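TT1561 protein (Thermus thermophilus, PDB 1UF3) is of unknown function but belongs to the calcineurin-like metallophosphoesterase superfamily, binds calcium ions and is predicted to act as a phosphoesterase. Local coordinates at residues I8-N13 with V202-L207. Residues are numbered along the deposited sequence; the frame is centred on the assembly and turned at random.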
loop_
_atom_site.group_PDB
_atom_site.type_symbol
_atom_site.label_atom_id
_atom_site.label_comp_id
_atom_site.label_asym_id
_atom_site.label_seq_id
_atom_site.Cartn_x
_atom_site.Cartn_y
_atom_site.Cartn_z
ATOM N N ILE A 8 8.952 2.606 -17.363
ATOM C CA ILE A 8 8.470 1.632 -18.322
ATOM C C ILE A 8 9.544 0.609 -18.647
ATOM O O ILE A 8 10.669 0.978 -19.037
ATOM C CB ILE A 8 8.064 2.307 -19.611
ATOM C CG1 ILE A 8 6.940 3.318 -19.363
ATOM C CG2 ILE A 8 7.640 1.289 -20.621
ATOM C CD1 ILE A 8 6.769 4.224 -20.558
ATOM N N LEU A 9 9.203 -0.671 -18.466
ATOM C CA LEU A 9 10.103 -1.780 -18.794
ATOM C C LEU A 9 9.844 -2.036 -20.288
ATOM O O LEU A 9 8.695 -2.267 -20.712
ATOM C CB LEU A 9 9.746 -3.009 -17.948
ATOM C CG LEU A 9 10.620 -4.251 -18.084
ATOM C CD1 LEU A 9 12.055 -3.902 -17.737
ATOM C CD2 LEU A 9 10.082 -5.351 -17.146
ATOM N N ALA A 10 10.899 -1.962 -21.092
ATOM C CA ALA A 10 10.763 -2.111 -22.538
ATOM C C ALA A 10 11.803 -3.005 -23.229
ATOM O O ALA A 10 12.905 -3.190 -22.733
ATOM C CB ALA A 10 10.780 -0.730 -23.177
ATOM N N THR A 11 11.425 -3.530 -24.385
ATOM C CA THR A 11 12.284 -4.404 -25.174
ATOM C C THR A 11 11.590 -4.632 -26.500
ATOM O O THR A 11 10.410 -4.256 -26.679
ATOM C CB THR A 11 12.501 -5.770 -24.484
ATOM O OG1 THR A 11 13.533 -6.484 -25.168
ATOM C CG2 THR A 11 11.223 -6.614 -24.542
ATOM N N SER A 12 12.312 -5.251 -27.433
ATOM C CA SER A 12 11.765 -5.528 -28.758
ATOM C C SER A 12 12.218 -6.874 -29.320
ATOM O O SER A 12 13.068 -7.549 -28.763
ATOM C CB SER A 12 12.206 -4.447 -29.742
ATOM O OG SER A 12 13.622 -4.517 -29.902
ATOM N N ASN A 13 11.614 -7.247 -30.432
ATOM C CA ASN A 13 11.968 -8.457 -31.151
ATOM C C ASN A 13 12.358 -9.696 -30.350
ATOM O O ASN A 13 13.432 -10.239 -30.554
ATOM C CB ASN A 13 13.108 -8.106 -32.116
ATOM C CG ASN A 13 13.274 -9.126 -33.213
ATOM O OD1 ASN A 13 12.390 -9.291 -34.060
ATOM N ND2 ASN A 13 14.411 -9.823 -33.206
ATOM N N VAL A 202 13.542 6.008 -28.247
ATOM C CA VAL A 202 14.256 4.956 -27.554
ATOM C C VAL A 202 14.261 3.611 -28.276
ATOM O O VAL A 202 13.234 3.153 -28.791
ATOM C CB VAL A 202 13.646 4.715 -26.135
ATOM C CG1 VAL A 202 14.349 3.526 -25.451
ATOM C CG2 VAL A 202 13.756 6.008 -25.275
ATOM N N VAL A 203 15.444 3.008 -28.316
ATOM C CA VAL A 203 15.651 1.680 -28.878
ATOM C C VAL A 203 15.882 0.964 -27.560
ATOM O O VAL A 203 16.949 1.068 -26.952
ATOM C CB VAL A 203 16.914 1.649 -29.793
ATOM C CG1 VAL A 203 17.278 0.230 -30.138
ATOM C CG2 VAL A 203 16.637 2.440 -31.069
ATOM N N PRO A 204 14.857 0.266 -27.062
ATOM C CA PRO A 204 14.977 -0.435 -25.789
ATOM C C PRO A 204 15.871 -1.652 -25.754
ATOM O O PRO A 204 16.270 -2.090 -24.684
ATOM C CB PRO A 204 13.527 -0.762 -25.453
ATOM C CG PRO A 204 12.942 -1.027 -26.791
ATOM C CD PRO A 204 13.498 0.124 -27.615
ATOM N N GLY A 205 16.188 -2.196 -26.920
ATOM C CA GLY A 205 17.023 -3.383 -26.947
ATOM C C GLY A 205 16.324 -4.539 -27.647
ATOM O O GLY A 205 15.120 -4.479 -27.946
ATOM N N ASP A 206 17.083 -5.602 -27.899
ATOM C CA ASP A 206 16.560 -6.778 -28.576
ATOM C C ASP A 206 16.544 -7.931 -27.559
ATOM O O ASP A 206 17.614 -8.384 -27.115
ATOM C CB ASP A 206 17.477 -7.105 -29.769
ATOM C CG ASP A 206 16.909 -8.169 -30.653
ATOM O OD1 ASP A 206 16.465 -9.181 -30.100
ATOM O OD2 ASP A 206 16.902 -7.993 -31.886
ATOM N N LEU A 207 15.349 -8.401 -27.175
ATOM C CA LEU A 207 15.244 -9.477 -26.180
ATOM C C LEU A 207 15.826 -10.803 -26.689
ATOM O O LEU A 207 16.237 -11.655 -25.895
ATOM C CB LEU A 207 13.781 -9.704 -25.753
ATOM C CG LEU A 207 13.442 -9.805 -24.256
ATOM C CD1 LEU A 207 12.341 -10.821 -24.049
ATOM C CD2 LEU A 207 14.628 -10.177 -23.440
#
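Ser-12 and Asp-206 form a single backbone bridge, made through the neighbours of Asp-206. Leu-207 N donates to Ser-12 O at 2.9 Å, almost straight at 164°, while Ser-12 N reaches Gly-205 O only weakly. The serine hydroxyl also approaches this carbonyl, Ser-12 OG lying 2.5 Å from Gly-205 O, a separation so short that its exact value is doubtful; with chi1 65° OG sits between its own N and carbonyl carbon, and it also bonds to Gly-188 N.

Among side chains, Asn-13 and Asp-206 run side by side, their amide and carboxylate planes nearly perpendicular, joined by a weak bond from Asn-13 ND2 to Asp-206 OD2 (3.4 Å). Asp-206 OD1 is held by Ser-208 OG, and Asn-13 OD1 by Asn-41 N. Without the carboxylate, as with an alanine here, Asn-13 ND2 and Ser-208 OG would probably each lose a partner.

Apolar contact is made where Ala-10 CB meets Pro-204 CB at 3.6 Å. Leu-207 CB comes within 3.3 Å of Thr-11 OG1, a hydroxyl hydrogen-bonded to Glu-211 O, and its CG lies near Thr-11 CG2.

The contact thus joins the two sheets of the metallophosphoesterase fold: strand 7-12 runs between strands 35-39 and 211-216, the proline packs on Leu-185 of strand 183-186, and Leu-207 reaches helix 18-25.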